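Local structure of aldehyde dehydrogenase family protein (Pseudomonas syringae pv. tomato, 6X9L) at residues R64-R78 / A170-K182. The protein is a long-chain aliphatic aldehyde dehydrogenase that probably oxidises its substrates with NAD+ as the electron acceptor, and binds octanal. The protein carries 1 engineered substitution. Numbering follows the deposited sequence.
Sequences RAAFAGWSGTSPEVR and APAIAAGCTVVLK. With NAD (nicotinamide-adenine-dinucleotide), chain D.
Arg78 and Trp70 grip carbonyls of the last turn of helix 161-174. Arg78 takes Ala174 O side-on, NE at 2.9 Å and NH2 at 2.7 Å, the oxygen lying in the guanidinium plane. Trp70 brings its indole N-H to Ile173 O, NE1 to O 3.1 Å, in the carbonyl plane on a lone pair; Gly176 N binds the same oxygen. Chi1 of Trp70 (-176°) sets its CG opposite the backbone N, and the ring meets the Ile173 side chain at about a right angle, Trp70 CZ2 to Ile173 CG2 3.5 Å. Gly176 closes a Schellman motif with positive phi, and its CA sits over one guanidinium face of Arg78. Arg78 CD lies over one indole face, toward its rim, and NH1 bonds weakly to Thr73 O. Phe67 brings CE1 obliquely to Gly176 O, 3.5 Å, and packs CB on Thr178 CB, with Ser71 OG over the centre of one ring face; it also meets Arg439 of the second subunit. The contact joins the corner between helices 53-71 and 75-91 to the helix-to-strand turn of a beta-alpha-beta unit in the Rossmann-like NAD-binding domain, whose strand 178-182 pairs with strands 143-155 and 208-210 and carries Lys182 to NAD.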
loop_
_atom_site.group_PDB
_atom_site.type_symbol
_atom_site.label_atom_id
_atom_site.label_comp_id
_atom_site.label_asym_id
_atom_site.label_seq_id
_atom_site.Cartn_x
_atom_site.Cartn_y
_atom_site.Cartn_z
ATOM N N ARG A 64 16.638 14.613 -1.708
ATOM C CA ARG A 64 15.746 15.581 -2.331
ATOM C C ARG A 64 16.478 16.353 -3.430
ATOM O O ARG A 64 16.070 16.334 -4.600
ATOM C CB ARG A 64 15.173 16.523 -1.267
ATOM C CG ARG A 64 14.177 17.528 -1.796
ATOM C CD ARG A 64 13.093 16.840 -2.581
ATOM N NE ARG A 64 12.305 15.960 -1.738
ATOM C CZ ARG A 64 11.397 15.109 -2.212
ATOM N NH1 ARG A 64 11.180 15.026 -3.529
ATOM N NH2 ARG A 64 10.719 14.326 -1.373
ATOM N N ALA A 65 17.594 17.001 -3.082
ATOM C CA ALA A 65 18.299 17.828 -4.066
ATOM C C ALA A 65 18.702 17.055 -5.327
ATOM O O ALA A 65 18.709 17.626 -6.417
ATOM C CB ALA A 65 19.528 18.466 -3.422
ATOM N N ALA A 66 19.038 15.770 -5.207
ATOM C CA ALA A 66 19.458 14.968 -6.351
ATOM C C ALA A 66 18.309 14.389 -7.162
ATOM O O ALA A 66 18.569 13.798 -8.214
ATOM C CB ALA A 66 20.320 13.795 -5.889
ATOM N N PHE A 67 17.063 14.534 -6.709
ATOM C CA PHE A 67 15.961 13.777 -7.304
ATOM C C PHE A 67 15.602 14.282 -8.698
ATOM O O PHE A 67 15.344 13.483 -9.603
ATOM C CB PHE A 67 14.743 13.826 -6.386
ATOM C CG PHE A 67 13.488 13.290 -7.016
ATOM C CD1 PHE A 67 13.357 11.947 -7.301
ATOM C CD2 PHE A 67 12.428 14.134 -7.308
ATOM C CE1 PHE A 67 12.195 11.447 -7.881
ATOM C CE2 PHE A 67 11.270 13.642 -7.885
ATOM C CZ PHE A 67 11.155 12.291 -8.175
ATOM N N ALA A 68 15.590 15.602 -8.896
ATOM C CA ALA A 68 15.243 16.156 -10.209
ATOM C C ALA A 68 16.219 15.696 -11.293
ATOM O O ALA A 68 15.804 15.227 -12.364
ATOM C CB ALA A 68 15.203 17.681 -10.136
ATOM N N GLY A 69 17.525 15.830 -11.033
ATOM C CA GLY A 69 18.516 15.402 -12.004
ATOM C C GLY A 69 18.398 13.930 -12.346
ATOM O O GLY A 69 18.394 13.549 -13.516
ATOM N N TRP A 70 18.278 13.082 -11.329
ATOM C CA TRP A 70 18.263 11.640 -11.547
ATOM C C TRP A 70 16.970 11.181 -12.222
ATOM O O TRP A 70 17.001 10.407 -13.185
ATOM C CB TRP A 70 18.445 10.929 -10.210
ATOM C CG TRP A 70 18.538 9.469 -10.372
ATOM C CD1 TRP A 70 17.706 8.527 -9.847
ATOM C CD2 TRP A 70 19.522 8.763 -11.135
ATOM N NE1 TRP A 70 18.124 7.272 -10.221
ATOM C CE2 TRP A 70 19.237 7.388 -11.012
ATOM C CE3 TRP A 70 20.629 9.162 -11.892
ATOM C CZ2 TRP A 70 20.007 6.414 -11.631
ATOM C CZ3 TRP A 70 21.390 8.198 -12.503
ATOM C CH2 TRP A 70 21.083 6.843 -12.374
ATOM N N SER A 71 15.816 11.613 -11.703
ATOM C CA SER A 71 14.555 11.287 -12.361
ATOM C C SER A 71 14.496 11.861 -13.770
ATOM O O SER A 71 13.785 11.319 -14.628
ATOM C CB SER A 71 13.376 11.813 -11.547
ATOM O OG SER A 71 13.466 13.221 -11.427
ATOM N N GLY A 72 15.209 12.968 -14.022
ATOM C CA GLY A 72 15.321 13.488 -15.359
ATOM C C GLY A 72 16.331 12.785 -16.237
ATOM O O GLY A 72 16.496 13.174 -17.396
ATOM N N THR A 73 17.029 11.773 -15.720
ATOM C CA THR A 73 17.957 11.006 -16.540
ATOM C C THR A 73 17.202 9.884 -17.248
ATOM O O THR A 73 16.328 9.234 -16.667
ATOM C CB THR A 73 19.101 10.447 -15.692
ATOM O OG1 THR A 73 19.811 11.525 -15.061
ATOM C CG2 THR A 73 20.056 9.612 -16.538
ATOM N N SER A 74 17.540 9.674 -18.514
ATOM C CA SER A 74 16.790 8.752 -19.348
ATOM C C SER A 74 16.875 7.328 -18.802
ATOM O O SER A 74 17.916 6.908 -18.285
ATOM C CB SER A 74 17.337 8.773 -20.761
ATOM O OG SER A 74 18.628 8.198 -20.731
ATOM N N PRO A 75 15.801 6.552 -18.929
ATOM C CA PRO A 75 15.881 5.137 -18.539
ATOM C C PRO A 75 17.106 4.431 -19.089
ATOM O O PRO A 75 17.781 3.712 -18.343
ATOM C CB PRO A 75 14.571 4.563 -19.091
ATOM C CG PRO A 75 13.626 5.698 -19.021
ATOM C CD PRO A 75 14.430 6.948 -19.290
ATOM N N GLU A 76 17.423 4.615 -20.374
ATOM C CA GLU A 76 18.603 3.960 -20.934
ATOM C C GLU A 76 19.846 4.303 -20.128
ATOM O O GLU A 76 20.656 3.423 -19.819
ATOM C CB GLU A 76 18.795 4.347 -22.408
ATOM C CG GLU A 76 17.518 4.755 -23.138
ATOM C CD GLU A 76 16.403 3.708 -23.063
ATOM O OE1 GLU A 76 16.571 2.679 -22.370
ATOM O OE2 GLU A 76 15.344 3.913 -23.695
ATOM N N VAL A 77 19.999 5.574 -19.752
ATOM C CA VAL A 77 21.220 5.990 -19.073
ATOM C C VAL A 77 21.225 5.505 -17.625
ATOM O O VAL A 77 22.250 5.029 -17.121
ATOM C CB VAL A 77 21.391 7.515 -19.179
ATOM C CG1 VAL A 77 22.388 7.984 -18.164
ATOM C CG2 VAL A 77 21.851 7.893 -20.589
ATOM N N ARG A 78 20.091 5.605 -16.930
ATOM C CA ARG A 78 20.015 4.983 -15.608
ATOM C C ARG A 78 20.395 3.507 -15.680
ATOM O O ARG A 78 21.191 3.026 -14.867
ATOM C CB ARG A 78 18.615 5.155 -15.012
ATOM C CG ARG A 78 18.137 6.600 -14.968
ATOM C CD ARG A 78 17.135 6.832 -13.827
ATOM N NE ARG A 78 15.920 6.034 -13.968
ATOM C CZ ARG A 78 14.792 6.475 -14.526
ATOM N NH1 ARG A 78 14.727 7.720 -14.987
ATOM N NH2 ARG A 78 13.728 5.677 -14.615
ATOM N N ALA A 170 18.160 -1.423 -6.078
ATOM C CA ALA A 170 18.166 -1.549 -7.534
ATOM C C ALA A 170 16.859 -1.071 -8.147
ATOM O O ALA A 170 16.882 -0.136 -8.964
ATOM C CB ALA A 170 18.490 -2.992 -7.919
ATOM N N PRO A 171 15.697 -1.613 -7.772
ATOM C CA PRO A 171 14.442 -1.110 -8.354
ATOM C C PRO A 171 14.191 0.367 -8.077
ATOM O O PRO A 171 13.780 1.098 -8.987
ATOM C CB PRO A 171 13.384 -2.009 -7.704
ATOM C CG PRO A 171 14.008 -2.402 -6.399
ATOM C CD PRO A 171 15.459 -2.592 -6.700
ATOM N N ALA A 172 14.429 0.820 -6.840
ATOM C CA ALA A 172 14.250 2.227 -6.488
ATOM C C ALA A 172 15.044 3.139 -7.413
ATOM O O ALA A 172 14.513 4.117 -7.960
ATOM C CB ALA A 172 14.675 2.446 -5.039
ATOM N N ILE A 173 16.332 2.840 -7.578
ATOM C CA ILE A 173 17.199 3.637 -8.438
ATOM C C ILE A 173 16.729 3.572 -9.880
ATOM O O ILE A 173 16.747 4.574 -10.603
ATOM C CB ILE A 173 18.645 3.134 -8.312
ATOM C CG1 ILE A 173 19.158 3.356 -6.894
ATOM C CG2 ILE A 173 19.513 3.767 -9.341
ATOM C CD1 ILE A 173 18.922 4.743 -6.392
ATOM N N ALA A 174 16.320 2.385 -10.323
ATOM C CA ALA A 174 15.943 2.199 -11.719
ATOM C C ALA A 174 14.708 3.012 -12.060
ATOM O O ALA A 174 14.613 3.587 -13.154
ATOM C CB ALA A 174 15.703 0.718 -12.006
ATOM N N ALA A 175 13.750 3.071 -11.124
ATOM C CA ALA A 175 12.509 3.813 -11.290
ATOM C C ALA A 175 12.739 5.312 -11.384
ATOM O O ALA A 175 11.816 6.045 -11.751
ATOM C CB ALA A 175 11.571 3.506 -10.121
ATOM N N GLY A 176 13.941 5.771 -11.070
ATOM C CA GLY A 176 14.229 7.175 -10.948
ATOM C C GLY A 176 14.096 7.723 -9.547
ATOM O O GLY A 176 14.137 8.941 -9.378
ATOM N N CYS A 177 13.928 6.875 -8.542
ATOM C CA CYS A 177 13.861 7.393 -7.182
ATOM C C CYS A 177 15.247 7.767 -6.640
ATOM O O CYS A 177 16.302 7.422 -7.183
ATOM C CB CYS A 177 13.206 6.389 -6.236
ATOM S SG CYS A 177 11.440 6.169 -6.495
ATOM N N THR A 178 15.215 8.463 -5.519
ATOM C CA THR A 178 16.395 8.801 -4.751
ATOM C C THR A 178 16.195 8.215 -3.358
ATOM O O THR A 178 15.065 8.098 -2.885
ATOM C CB THR A 178 16.571 10.319 -4.776
ATOM O OG1 THR A 178 17.914 10.630 -5.153
ATOM C CG2 THR A 178 16.175 10.964 -3.474
ATOM N N VAL A 179 17.276 7.780 -2.719
ATOM C CA VAL A 179 17.154 6.784 -1.664
ATOM C C VAL A 179 18.113 7.077 -0.510
ATOM O O VAL A 179 19.271 7.461 -0.723
ATOM C CB VAL A 179 17.402 5.383 -2.251
ATOM C CG1 VAL A 179 18.643 4.744 -1.655
ATOM C CG2 VAL A 179 16.173 4.532 -2.071
ATOM N N VAL A 180 17.624 6.888 0.722
ATOM C CA VAL A 180 18.455 6.913 1.930
ATOM C C VAL A 180 18.244 5.599 2.681
ATOM O O VAL A 180 17.106 5.244 3.020
ATOM C CB VAL A 180 18.138 8.105 2.837
ATOM C CG1 VAL A 180 16.732 8.038 3.282
ATOM C CG2 VAL A 180 19.011 8.050 4.053
ATOM N N LEU A 181 19.340 4.880 2.933
ATOM C CA LEU A 181 19.309 3.515 3.440
ATOM C C LEU A 181 19.852 3.476 4.860
ATOM O O LEU A 181 20.927 4.023 5.132
ATOM C CB LEU A 181 20.144 2.583 2.547
ATOM C CG LEU A 181 20.606 1.247 3.156
ATOM C CD1 LEU A 181 19.405 0.339 3.454
ATOM C CD2 LEU A 181 21.606 0.527 2.258
ATOM N N LYS A 182 19.113 2.828 5.762
ATOM C CA LYS A 182 19.664 2.479 7.065
ATOM C C LYS A 182 19.866 0.973 7.112
ATOM O O LYS A 182 18.877 0.227 7.206
ATOM C CB LYS A 182 18.749 2.924 8.207
ATOM C CG LYS A 182 19.458 2.872 9.569
ATOM C CD LYS A 182 18.524 2.607 10.744
ATOM C CE LYS A 182 18.259 1.115 10.926
ATOM N NZ LYS A 182 19.514 0.349 11.165
HETATM P PA NAD D . 14.084 -6.065 13.117
HETATM O O1A NAD D . 12.625 -5.929 12.861
HETATM O O2A NAD D . 14.427 -6.150 14.554
HETATM O O5B NAD D . 14.916 -4.870 12.411
HETATM C C5B NAD D . 14.822 -4.633 11.018
HETATM C C4B NAD D . 15.334 -3.224 10.686
HETATM O O4B NAD D . 14.516 -2.275 11.337
HETATM C C3B NAD D . 16.743 -2.957 11.196
HETATM O O3B NAD D . 17.402 -2.125 10.251
HETATM C C2B NAD D . 16.532 -2.194 12.492
HETATM O O2B NAD D . 17.590 -1.310 12.796
HETATM C C1B NAD D . 15.307 -1.400 12.133
HETATM N N9A NAD D . 14.468 -1.048 13.270
HETATM C C8A NAD D . 14.312 -1.707 14.472
HETATM N N7A NAD D . 13.373 -1.033 15.178
HETATM C C5A NAD D . 12.943 0.023 14.447
HETATM C C6A NAD D . 12.009 1.019 14.683
HETATM N N6A NAD D . 11.224 0.955 15.758
HETATM N N1A NAD D . 11.781 1.966 13.707
HETATM C C2A NAD D . 12.466 1.932 12.515
HETATM N N3A NAD D . 13.395 0.940 12.279
HETATM C C4A NAD D . 13.621 0.014 13.240
HETATM O O3 NAD D . 14.621 -7.294 12.225
HETATM P PN NAD D . 15.230 -8.702 12.707
HETATM O O1N NAD D . 14.198 -9.454 13.461
HETATM O O2N NAD D . 16.558 -8.488 13.308
HETATM O O5D NAD D . 15.353 -9.275 11.182
HETATM C C5D NAD D . 14.859 -10.558 10.885
HETATM C C4D NAD D . 13.374 -10.442 10.531
HETATM O O4D NAD D . 13.233 -9.915 9.223
HETATM C C3D NAD D . 12.715 -11.808 10.525
HETATM O O3D NAD D . 11.390 -11.676 10.974
HETATM C C2D NAD D . 12.670 -12.133 9.054
HETATM O O2D NAD D . 11.656 -13.061 8.735
HETATM C C1D NAD D . 12.403 -10.757 8.451
HETATM N N1N NAD D . 12.733 -10.820 7.022
HETATM C C2N NAD D . 11.733 -10.706 6.096
HETATM C C3N NAD D . 12.023 -10.815 4.742
HETATM C C7N NAD D . 10.961 -10.717 3.691
HETATM O O7N NAD D . 11.399 -10.529 2.369
HETATM N N7N NAD D . 9.663 -10.821 3.989
HETATM C C4N NAD D . 13.330 -11.046 4.331
HETATM C C5N NAD D . 14.334 -11.169 5.282
HETATM C C6N NAD D . 14.022 -11.065 6.633
#